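Side-chain contacts in rhodopsin (Todarodes pacificus, PDB 2Z73), which detects light through bound 11-cis retinal, whose isomerization to all-trans drives a conformational change that activates G-proteins and phospholipase C signalling in squid vision: residues L76-F81 with F158-S163; Y111-G116 with G175-E180; M121-M126 with S268-S273. One frame throughout, in Å; residues are numbered along the deposited sequence.

Interaction 1: residues L76-F81 with F158-S163; sequences LAFSDF and FVWLWS. With PLM (palmitic acid), chain E.
Phe78 and Trp160 meet at a single point between two transmembrane helices. The atoms that touch are Phe78 CE2 and Trp160 CH2, 4.0 Å apart, with the phenylalanine carbon lying at the rim of the indole and near its plane. The two rings are turned obliquely, their planes at 56°, and the centroids of the phenylalanine ring and the six-membered indole ring are 6.0 Å apart. Phe78 holds its CG opposite the backbone N (chi1 180°), which carries the ring outward from helix 70-87 toward helix 149-167.

The other side of the ring's tip is occupied by lipid. Phe78 CE1 lies 3.6 Å from CB of the palmitic acid, and Phe78 CZ touches the same chain further along, 4.0 Å from its CD. One turn on, Phe81 presents a ring face to the acyl chain, with palmitic acid C9 3.9 Å above the ring plane and displaced toward the rim. Phe78 is thus wedged between indole and fatty acid, a purely apolar junction at the surface of the bundle.

What positions the indole is polar. Trp160, the signature tryptophan of the fourth helix in class A receptors, gives its NE1 hydrogen bond to Asn75 OD1, just before Leu76 on helix 70-87, which fixes the rotation of the ring and tethers the two helices. Within helix 149-167, Ser163 OG donates to Val159 O at 2.8 Å, from above the carbonyl plane, and shares that oxygen with Ser163 N.

Toward the interior, helix 104-138 fills the space behind the pair, with Ser79 on Phe118 and Ser163 on Met121, while helix 31-61 packs against Ala77 and Phe81.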
loop_
_atom_site.group_PDB
_atom_site.type_symbol
_atom_site.label_atom_id
_atom_site.label_comp_id
_atom_site.label_asym_id
_atom_site.label_seq_id
_atom_site.Cartn_x
_atom_site.Cartn_y
_atom_site.Cartn_z
ATOM N N LEU A 76 1.646 -7.438 -1.523
ATOM C CA LEU A 76 1.002 -6.137 -1.358
ATOM C C LEU A 76 -0.524 -6.311 -1.387
ATOM O O LEU A 76 -1.245 -5.727 -0.576
ATOM C CB LEU A 76 1.415 -5.208 -2.498
ATOM C CG LEU A 76 1.616 -3.718 -2.236
ATOM C CD1 LEU A 76 1.588 -2.981 -3.566
ATOM C CD2 LEU A 76 0.535 -3.169 -1.316
ATOM N N ALA A 77 -1.009 -7.113 -2.330
ATOM C CA ALA A 77 -2.437 -7.350 -2.461
ATOM C C ALA A 77 -3.000 -8.084 -1.248
ATOM O O ALA A 77 -4.130 -7.823 -0.841
ATOM C CB ALA A 77 -2.724 -8.131 -3.725
ATOM N N PHE A 78 -2.228 -9.007 -0.678
ATOM C CA PHE A 78 -2.696 -9.748 0.495
ATOM C C PHE A 78 -2.821 -8.734 1.627
ATOM O O PHE A 78 -3.786 -8.743 2.398
ATOM C CB PHE A 78 -1.688 -10.829 0.903
ATOM C CG PHE A 78 -2.110 -11.625 2.107
ATOM C CD1 PHE A 78 -2.676 -12.882 1.964
ATOM C CD2 PHE A 78 -1.988 -11.093 3.387
ATOM C CE1 PHE A 78 -3.118 -13.596 3.071
ATOM C CE2 PHE A 78 -2.431 -11.805 4.503
ATOM C CZ PHE A 78 -2.996 -13.053 4.344
ATOM N N SER A 79 -1.823 -7.865 1.707
ATOM C CA SER A 79 -1.773 -6.822 2.698
ATOM C C SER A 79 -3.007 -5.941 2.589
ATOM O O SER A 79 -3.739 -5.742 3.560
ATOM C CB SER A 79 -0.519 -5.973 2.482
ATOM O OG SER A 79 -0.398 -4.949 3.447
ATOM N N ASP A 80 -3.245 -5.412 1.399
ATOM C CA ASP A 80 -4.387 -4.537 1.170
ATOM C C ASP A 80 -5.705 -5.280 1.313
ATOM O O ASP A 80 -6.722 -4.707 1.741
ATOM C CB ASP A 80 -4.264 -3.889 -0.201
ATOM C CG ASP A 80 -3.062 -2.979 -0.292
ATOM O OD1 ASP A 80 -2.677 -2.589 -1.419
ATOM O OD2 ASP A 80 -2.506 -2.650 0.770
ATOM N N PHE A 81 -5.700 -6.560 0.968
ATOM C CA PHE A 81 -6.907 -7.351 1.102
ATOM C C PHE A 81 -7.335 -7.389 2.574
ATOM O O PHE A 81 -8.454 -7.016 2.910
ATOM C CB PHE A 81 -6.681 -8.790 0.631
ATOM C CG PHE A 81 -7.889 -9.666 0.817
ATOM C CD1 PHE A 81 -8.914 -9.662 -0.116
ATOM C CD2 PHE A 81 -8.035 -10.438 1.966
ATOM C CE1 PHE A 81 -10.061 -10.405 0.095
ATOM C CE2 PHE A 81 -9.182 -11.190 2.186
ATOM C CZ PHE A 81 -10.197 -11.173 1.251
ATOM N N PHE A 158 11.448 -10.369 5.536
ATOM C CA PHE A 158 11.912 -9.178 6.236
ATOM C C PHE A 158 10.704 -8.261 6.401
ATOM O O PHE A 158 10.460 -7.709 7.478
ATOM C CB PHE A 158 12.989 -8.442 5.440
ATOM C CG PHE A 158 13.172 -7.010 5.864
ATOM C CD1 PHE A 158 13.621 -6.700 7.146
ATOM C CD2 PHE A 158 12.853 -5.967 4.999
ATOM C CE1 PHE A 158 13.746 -5.365 7.564
ATOM C CE2 PHE A 158 12.974 -4.631 5.408
ATOM C CZ PHE A 158 13.421 -4.334 6.693
ATOM N N VAL A 159 9.955 -8.104 5.313
ATOM C CA VAL A 159 8.771 -7.267 5.317
ATOM C C VAL A 159 7.824 -7.665 6.444
ATOM O O VAL A 159 7.392 -6.824 7.228
ATOM C CB VAL A 159 7.985 -7.383 4.001
ATOM C CG1 VAL A 159 6.774 -6.466 4.054
ATOM C CG2 VAL A 159 8.887 -7.056 2.806
ATOM N N TRP A 160 7.493 -8.951 6.521
ATOM C CA TRP A 160 6.586 -9.409 7.557
ATOM C C TRP A 160 7.139 -9.152 8.947
ATOM O O TRP A 160 6.455 -8.582 9.789
ATOM C CB TRP A 160 6.244 -10.893 7.367
ATOM C CG TRP A 160 5.137 -11.133 6.363
ATOM C CD1 TRP A 160 5.251 -11.161 5.003
ATOM C CD2 TRP A 160 3.745 -11.346 6.651
ATOM N NE1 TRP A 160 4.019 -11.381 4.423
ATOM C CE2 TRP A 160 3.079 -11.497 5.413
ATOM C CE3 TRP A 160 2.996 -11.425 7.836
ATOM C CZ2 TRP A 160 1.702 -11.724 5.326
ATOM C CZ3 TRP A 160 1.625 -11.651 7.748
ATOM C CH2 TRP A 160 0.994 -11.798 6.500
ATOM N N LEU A 161 8.376 -9.555 9.197
ATOM C CA LEU A 161 8.971 -9.327 10.508
ATOM C C LEU A 161 8.944 -7.845 10.842
ATOM O O LEU A 161 8.480 -7.439 11.913
ATOM C CB LEU A 161 10.408 -9.845 10.548
ATOM C CG LEU A 161 10.534 -11.275 11.061
ATOM C CD1 LEU A 161 9.850 -11.365 12.421
ATOM C CD2 LEU A 161 9.885 -12.245 10.088
ATOM N N TRP A 162 9.443 -7.035 9.919
ATOM C CA TRP A 162 9.469 -5.593 10.099
ATOM C C TRP A 162 8.078 -5.075 10.479
ATOM O O TRP A 162 7.895 -4.487 11.544
ATOM C CB TRP A 162 9.949 -4.940 8.803
ATOM C CG TRP A 162 10.130 -3.466 8.873
ATOM C CD1 TRP A 162 9.225 -2.513 8.514
ATOM C CD2 TRP A 162 11.297 -2.768 9.316
ATOM N NE1 TRP A 162 9.759 -1.259 8.702
ATOM C CE2 TRP A 162 11.031 -1.388 9.195
ATOM C CE3 TRP A 162 12.546 -3.175 9.803
ATOM C CZ2 TRP A 162 11.969 -0.409 9.545
ATOM C CZ3 TRP A 162 13.479 -2.201 10.151
ATOM C CH2 TRP A 162 13.182 -0.833 10.018
ATOM N N SER A 163 7.099 -5.319 9.609
ATOM C CA SER A 163 5.721 -4.876 9.829
ATOM C C SER A 163 5.143 -5.263 11.188
ATOM O O SER A 163 4.545 -4.440 11.874
ATOM C CB SER A 163 4.817 -5.425 8.738
ATOM O OG SER A 163 5.252 -4.992 7.469
HETATM C C1 PLM E . -3.701 -21.598 -4.715
HETATM O O2 PLM E . -4.672 -22.264 -5.051
HETATM C C2 PLM E . -3.741 -20.079 -4.902
HETATM C C3 PLM E . -3.612 -19.292 -3.591
HETATM C C4 PLM E . -4.813 -18.373 -3.395
HETATM C C5 PLM E . -4.584 -17.394 -2.279
HETATM C C6 PLM E . -5.800 -16.515 -2.120
HETATM C C7 PLM E . -5.838 -15.913 -0.733
HETATM C C8 PLM E . -7.068 -15.016 -0.522
HETATM C C9 PLM E . -6.893 -14.070 0.668
HETATM C CA PLM E . -7.452 -14.641 1.951
HETATM C CB PLM E . -6.733 -14.053 3.148
HETATM C CC PLM E . -7.513 -14.277 4.429
HETATM C CD PLM E . -6.780 -13.689 5.617
HETATM C CE PLM E . -7.728 -12.894 6.482
HETATM C CF PLM E . -7.853 -13.462 7.886
HETATM C CG PLM E . -8.814 -12.640 8.737
#

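Interaction 2: residues Y111-G116 with G175-E180; sequences YGFIGG and GAYTLE. With RET (retinal), chain D.
Gly112 O accepts the helical hydrogen bond of Gly116 N at 3.0 Å while Tyr177 CE1 presses against it at 3.2 Å and retinal C11 approaches to 3.5 Å. Three groups thus surround one carbonyl oxygen of the retinal pocket, though no hydrogen bond joins the two segments.

The phenol of Tyr177 lies flat against the backbone of the helix. One ring face takes the Gly112-Phe113 peptide: Phe113 N sits 3.5 Å above the plane of the Tyr177 ring, over its centre, and Gly112 C lies nearer the rim. Phe113 adds its CB, 3.7 Å from Tyr177 CE2. Retinal comes to the same ring at its edge, through the methyl carbon C19. Tyr177 reaches this place because its CG is opposite its own carbonyl carbon (chi1 -79°), and its hydroxyl is anchored by a hydrogen bond to Ala167 O. With alanine in place of Tyr177, the carbonyl of Ala167 would probably lose this partner, and the Gly112-Phe113 peptide and the retinal methyl would be left without the ring that packs on them.

Glycine is what allows so close an approach. A CB on Gly112 would fall 2.5 Å from Tyr177 CD1, and one on Gly116 would run into retinal C19 at 2.6 Å. Along the polyene, Tyr111 CE2 flanks retinal C14, and its hydroxyl is hydrogen-bonded to Asn87 O and Lys305 NZ.

Strand 177-179 runs across segment 111-116 at 114°. It pairs antiparallel with strand 186-188, forming the hairpin of the second extracellular loop that lids the pocket in rhodopsins, and the Cys108-Cys186 disulfide ties that hairpin to helix 104-138; Phe113 packs on helix 149-167 through Val164 and Ala167.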
loop_
_atom_site.group_PDB
_atom_site.type_symbol
_atom_site.label_atom_id
_atom_site.label_comp_id
_atom_site.label_asym_id
_atom_site.label_seq_id
_atom_site.Cartn_x
_atom_site.Cartn_y
_atom_site.Cartn_z
ATOM N N TYR A 111 -8.057 -5.025 15.705
ATOM C CA TYR A 111 -8.388 -4.103 14.631
ATOM C C TYR A 111 -7.243 -3.131 14.405
ATOM O O TYR A 111 -6.661 -3.085 13.322
ATOM C CB TYR A 111 -9.661 -3.346 14.973
ATOM C CG TYR A 111 -10.130 -2.382 13.911
ATOM C CD1 TYR A 111 -11.266 -2.656 13.145
ATOM C CD2 TYR A 111 -9.463 -1.171 13.693
ATOM C CE1 TYR A 111 -11.727 -1.746 12.189
ATOM C CE2 TYR A 111 -9.918 -0.257 12.741
ATOM C CZ TYR A 111 -11.047 -0.553 11.997
ATOM O OH TYR A 111 -11.488 0.339 11.052
ATOM N N GLY A 112 -6.918 -2.354 15.428
ATOM C CA GLY A 112 -5.848 -1.378 15.300
ATOM C C GLY A 112 -4.509 -1.970 14.908
ATOM O O GLY A 112 -3.794 -1.395 14.093
ATOM N N PHE A 113 -4.178 -3.115 15.500
ATOM C CA PHE A 113 -2.925 -3.817 15.239
ATOM C C PHE A 113 -2.825 -4.314 13.784
ATOM O O PHE A 113 -1.754 -4.269 13.168
ATOM C CB PHE A 113 -2.809 -4.991 16.209
ATOM C CG PHE A 113 -1.602 -5.856 15.991
ATOM C CD1 PHE A 113 -0.333 -5.306 15.909
ATOM C CD2 PHE A 113 -1.736 -7.241 15.919
ATOM C CE1 PHE A 113 0.790 -6.109 15.759
ATOM C CE2 PHE A 113 -0.614 -8.062 15.767
ATOM C CZ PHE A 113 0.655 -7.488 15.688
ATOM N N ILE A 114 -3.947 -4.796 13.255
ATOM C CA ILE A 114 -4.013 -5.285 11.898
ATOM C C ILE A 114 -3.916 -4.118 10.930
ATOM O O ILE A 114 -3.300 -4.215 9.860
ATOM C CB ILE A 114 -5.333 -6.030 11.650
ATOM C CG1 ILE A 114 -5.291 -7.390 12.349
ATOM C CG2 ILE A 114 -5.581 -6.193 10.159
ATOM C CD1 ILE A 114 -4.255 -8.339 11.779
ATOM N N GLY A 115 -4.531 -3.006 11.310
ATOM C CA GLY A 115 -4.500 -1.828 10.469
ATOM C C GLY A 115 -3.076 -1.333 10.341
ATOM O O GLY A 115 -2.607 -1.006 9.245
ATOM N N GLY A 116 -2.370 -1.301 11.465
ATOM C CA GLY A 116 -1.006 -0.822 11.438
ATOM C C GLY A 116 -0.035 -1.773 10.785
ATOM O O GLY A 116 0.815 -1.367 9.988
ATOM N N GLY A 175 2.618 1.530 24.075
ATOM C CA GLY A 175 1.675 2.258 23.256
ATOM C C GLY A 175 0.311 1.630 23.467
ATOM O O GLY A 175 0.136 0.804 24.369
ATOM N N ALA A 176 -0.667 1.999 22.651
ATOM C CA ALA A 176 -1.977 1.422 22.821
ATOM C C ALA A 176 -2.860 1.573 21.598
ATOM O O ALA A 176 -2.665 2.460 20.762
ATOM C CB ALA A 176 -2.656 2.029 24.035
ATOM N N TYR A 177 -3.835 0.678 21.508
ATOM C CA TYR A 177 -4.798 0.675 20.429
ATOM C C TYR A 177 -6.154 0.904 21.069
ATOM O O TYR A 177 -6.632 0.091 21.852
ATOM C CB TYR A 177 -4.763 -0.663 19.698
ATOM C CG TYR A 177 -3.618 -0.780 18.726
ATOM C CD1 TYR A 177 -3.521 0.098 17.648
ATOM C CD2 TYR A 177 -2.647 -1.776 18.861
ATOM C CE1 TYR A 177 -2.494 -0.012 16.716
ATOM C CE2 TYR A 177 -1.602 -1.895 17.925
ATOM C CZ TYR A 177 -1.542 -1.006 16.851
ATOM O OH TYR A 177 -0.568 -1.111 15.888
ATOM N N THR A 178 -6.773 2.025 20.743
ATOM C CA THR A 178 -8.059 2.336 21.325
ATOM C C THR A 178 -8.933 3.058 20.313
ATOM O O THR A 178 -8.556 3.181 19.146
ATOM C CB THR A 178 -7.855 3.208 22.595
ATOM O OG1 THR A 178 -9.124 3.638 23.094
ATOM C CG2 THR A 178 -6.988 4.410 22.283
ATOM N N LEU A 179 -10.101 3.517 20.751
ATOM C CA LEU A 179 -11.017 4.226 19.865
ATOM C C LEU A 179 -10.526 5.647 19.535
ATOM O O LEU A 179 -9.735 6.234 20.271
ATOM C CB LEU A 179 -12.393 4.298 20.519
ATOM C CG LEU A 179 -12.959 2.959 21.009
ATOM C CD1 LEU A 179 -13.925 3.215 22.167
ATOM C CD2 LEU A 179 -13.646 2.203 19.864
ATOM N N GLU A 180 -10.991 6.184 18.414
ATOM C CA GLU A 180 -10.629 7.532 18.001
ATOM C C GLU A 180 -11.855 8.189 17.372
ATOM O O GLU A 180 -12.895 7.549 17.214
ATOM C CB GLU A 180 -9.465 7.509 16.993
ATOM C CG GLU A 180 -9.836 7.097 15.573
ATOM C CD GLU A 180 -8.641 7.124 14.646
ATOM O OE1 GLU A 180 -7.788 8.013 14.826
ATOM O OE2 GLU A 180 -8.555 6.266 13.730
HETATM C C1 RET D . 1.660 6.421 10.481
HETATM C C2 RET D . 2.182 7.301 9.310
HETATM C C3 RET D . 1.650 6.945 7.932
HETATM C C4 RET D . 1.801 5.449 7.604
HETATM C C5 RET D . 1.321 4.541 8.737
HETATM C C6 RET D . 1.245 4.958 10.042
HETATM C C7 RET D . 0.752 4.050 11.160
HETATM C C8 RET D . -0.582 3.647 11.332
HETATM C C9 RET D . -1.220 2.733 12.291
HETATM C C10 RET D . -2.538 2.604 12.093
HETATM C C11 RET D . -3.525 1.775 12.749
HETATM C C12 RET D . -4.866 1.698 12.489
HETATM C C13 RET D . -5.827 2.458 11.598
HETATM C C14 RET D . -7.131 2.059 11.502
HETATM C C15 RET D . -8.128 2.751 10.677
HETATM C C16 RET D . 2.723 6.370 11.579
HETATM C C17 RET D . 0.458 7.211 11.094
HETATM C C18 RET D . 0.962 3.185 8.189
HETATM C C19 RET D . -0.396 2.014 13.340
HETATM C C20 RET D . -5.256 3.675 10.837
#

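Interaction 3: residues M121-M126 with S268-S273; sequences MSIMTM and SQFLLS
Phe270 extends from helix 246-286 against Ile123 of helix 104-138, and its atoms can be followed outward from the backbone. CB is met by the methyl end of Met126, with Phe270 CB and Met126 CE 4.0 Å apart. CG and CD1 pass under the branch methyl of Ile123: its CG2 is 3.4 Å from Phe270 CD1 and, in a CH-pi contact, 3.6 Å from the ring centroid, 23° off the ring normal. The other flank of the ring lies against helix 104-138 more loosely, Phe270 CD2 being 3.9 Å from Met126 CE and Phe270 CE2 4.0 Å from Ser122 CB. At the tip, CZ lies beneath the longer branch of Ile123, 3.3 Å from its CG1 and 3.6 Å from its CD1. The isoleucine therefore spans the ring with both branches on the same side, CG2 over the face and CG1 above the rim near CZ. It is the trans setting of Phe270 about its first torsion (chi1 -175°) that aims the ring at this residue.

By sequence and position Ile123 and Phe270, together with Pro212 of helix 195-224, correspond to the P-I-F motif of class A receptors, whose residues rearrange upon activation in relatives. In this structure Phe270 stacks on Trp274, close to the retinal, and Phe209 of helix 195-224 touches both Ile123 and Phe270.

The segments 121-126 and 268-273 run roughly antiparallel, their N-to-C directions at 147°. Ser122 OG is hydrogen-bonded to Asp80, and Thr125 OG1 donates back to Met121 O at 2.6 Å. Ser273 OG similarly returns to Gln269 O, which also takes Ser273 N from the opposite face of its carbonyl plane.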
loop_
_atom_site.group_PDB
_atom_site.type_symbol
_atom_site.label_atom_id
_atom_site.label_comp_id
_atom_site.label_asym_id
_atom_site.label_seq_id
_atom_site.Cartn_x
_atom_site.Cartn_y
_atom_site.Cartn_z
ATOM N N MET A 121 3.217 -2.739 6.157
ATOM C CA MET A 121 3.573 -3.757 5.174
ATOM C C MET A 121 3.406 -3.288 3.741
ATOM O O MET A 121 4.220 -3.624 2.888
ATOM C CB MET A 121 2.757 -5.027 5.388
ATOM C CG MET A 121 3.348 -6.244 4.691
ATOM S SD MET A 121 2.723 -7.830 5.337
ATOM C CE MET A 121 1.627 -8.309 4.052
ATOM N N SER A 122 2.369 -2.510 3.464
ATOM C CA SER A 122 2.188 -2.045 2.105
ATOM C C SER A 122 3.324 -1.144 1.597
ATOM O O SER A 122 3.745 -1.273 0.445
ATOM C CB SER A 122 0.828 -1.364 1.958
ATOM O OG SER A 122 -0.193 -2.344 1.931
ATOM N N ILE A 123 3.838 -0.250 2.439
ATOM C CA ILE A 123 4.944 0.616 2.017
ATOM C C ILE A 123 6.261 -0.143 1.976
ATOM O O ILE A 123 7.063 0.049 1.062
ATOM C CB ILE A 123 5.159 1.817 2.950
ATOM C CG1 ILE A 123 4.314 1.657 4.212
ATOM C CG2 ILE A 123 4.881 3.110 2.199
ATOM C CD1 ILE A 123 4.642 2.651 5.295
ATOM N N MET A 124 6.498 -1.000 2.962
ATOM C CA MET A 124 7.749 -1.752 2.975
ATOM C C MET A 124 7.788 -2.718 1.787
ATOM O O MET A 124 8.858 -2.992 1.228
ATOM C CB MET A 124 7.915 -2.519 4.286
ATOM C CG MET A 124 9.310 -3.065 4.476
ATOM S SD MET A 124 10.593 -1.828 4.136
ATOM C CE MET A 124 10.712 -0.989 5.690
ATOM N N THR A 125 6.621 -3.231 1.399
ATOM C CA THR A 125 6.570 -4.131 0.262
ATOM C C THR A 125 6.924 -3.272 -0.935
ATOM O O THR A 125 7.707 -3.681 -1.787
ATOM C CB THR A 125 5.167 -4.740 0.040
ATOM O OG1 THR A 125 4.808 -5.543 1.163
ATOM C CG2 THR A 125 5.158 -5.613 -1.205
ATOM N N MET A 126 6.343 -2.076 -0.995
ATOM C CA MET A 126 6.637 -1.169 -2.095
ATOM C C MET A 126 8.142 -0.894 -2.095
ATOM O O MET A 126 8.764 -0.807 -3.153
ATOM C CB MET A 126 5.837 0.132 -1.964
ATOM C CG MET A 126 4.379 -0.007 -2.389
ATOM S SD MET A 126 3.409 1.524 -2.274
ATOM C CE MET A 126 1.883 0.940 -1.519
ATOM N N SER A 268 2.871 6.971 -4.518
ATOM C CA SER A 268 2.323 8.316 -4.386
ATOM C C SER A 268 0.943 8.226 -3.784
ATOM O O SER A 268 0.546 9.067 -2.982
ATOM C CB SER A 268 2.225 8.988 -5.754
ATOM O OG SER A 268 3.381 8.713 -6.532
ATOM N N GLN A 269 0.212 7.195 -4.187
ATOM C CA GLN A 269 -1.143 6.972 -3.703
ATOM C C GLN A 269 -1.117 6.759 -2.188
ATOM O O GLN A 269 -1.874 7.387 -1.433
ATOM C CB GLN A 269 -1.744 5.759 -4.423
ATOM C CG GLN A 269 -3.077 5.305 -3.887
ATOM C CD GLN A 269 -2.935 4.317 -2.753
ATOM O OE1 GLN A 269 -2.570 3.162 -2.961
ATOM N NE2 GLN A 269 -3.221 4.765 -1.546
ATOM N N PHE A 270 -0.215 5.887 -1.750
ATOM C CA PHE A 270 -0.066 5.576 -0.339
ATOM C C PHE A 270 0.221 6.831 0.468
ATOM O O PHE A 270 -0.486 7.137 1.430
ATOM C CB PHE A 270 1.063 4.560 -0.156
ATOM C CG PHE A 270 1.216 4.081 1.252
ATOM C CD1 PHE A 270 1.911 4.842 2.194
ATOM C CD2 PHE A 270 0.612 2.897 1.661
ATOM C CE1 PHE A 270 1.996 4.430 3.526
ATOM C CE2 PHE A 270 0.691 2.479 2.984
ATOM C CZ PHE A 270 1.382 3.247 3.921
ATOM N N LEU A 271 1.272 7.548 0.078
ATOM C CA LEU A 271 1.665 8.779 0.762
ATOM C C LEU A 271 0.529 9.801 0.819
ATOM O O LEU A 271 0.182 10.297 1.897
ATOM C CB LEU A 271 2.880 9.397 0.068
ATOM C CG LEU A 271 4.084 8.456 0.050
ATOM C CD1 LEU A 271 5.217 9.073 -0.738
ATOM C CD2 LEU A 271 4.509 8.146 1.480
ATOM N N LEU A 272 -0.050 10.117 -0.335
ATOM C CA LEU A 272 -1.152 11.072 -0.392
ATOM C C LEU A 272 -2.304 10.624 0.486
ATOM O O LEU A 272 -3.040 11.449 1.017
ATOM C CB LEU A 272 -1.666 11.225 -1.828
ATOM C CG LEU A 272 -0.787 11.998 -2.801
ATOM C CD1 LEU A 272 -1.354 11.856 -4.200
ATOM C CD2 LEU A 272 -0.721 13.459 -2.383
ATOM N N SER A 273 -2.467 9.314 0.632
ATOM C CA SER A 273 -3.547 8.772 1.452
ATOM C C SER A 273 -3.264 8.797 2.960
ATOM O O SER A 273 -4.144 9.132 3.749
ATOM C CB SER A 273 -3.860 7.332 1.029
ATOM O OG SER A 273 -4.190 7.260 -0.337
#

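Overall arrangement
Helix 104-138 threads the set: it supplies one segment each to interactions 2 and 3 and lies behind interaction 1. Interactions 1 and 3 have centres about 11 Å apart and touch directly: Asp80 OD2 lies 2.6 Å and Ser79 OG 3.0 Å from Ser122 OG, both probable hydrogen bonds linking helix 70-87 to helix 104-138. Interaction 2 lies farther toward the extracellular side, its centre about 17 Å from that of interaction 1 and 19 Å from that of interaction 3. Retinal lies between interactions 2 and 3: it rests against Gly112 and Gly116 in interaction 2, while the Phe270 side chain of interaction 3 is about 4 Å from it.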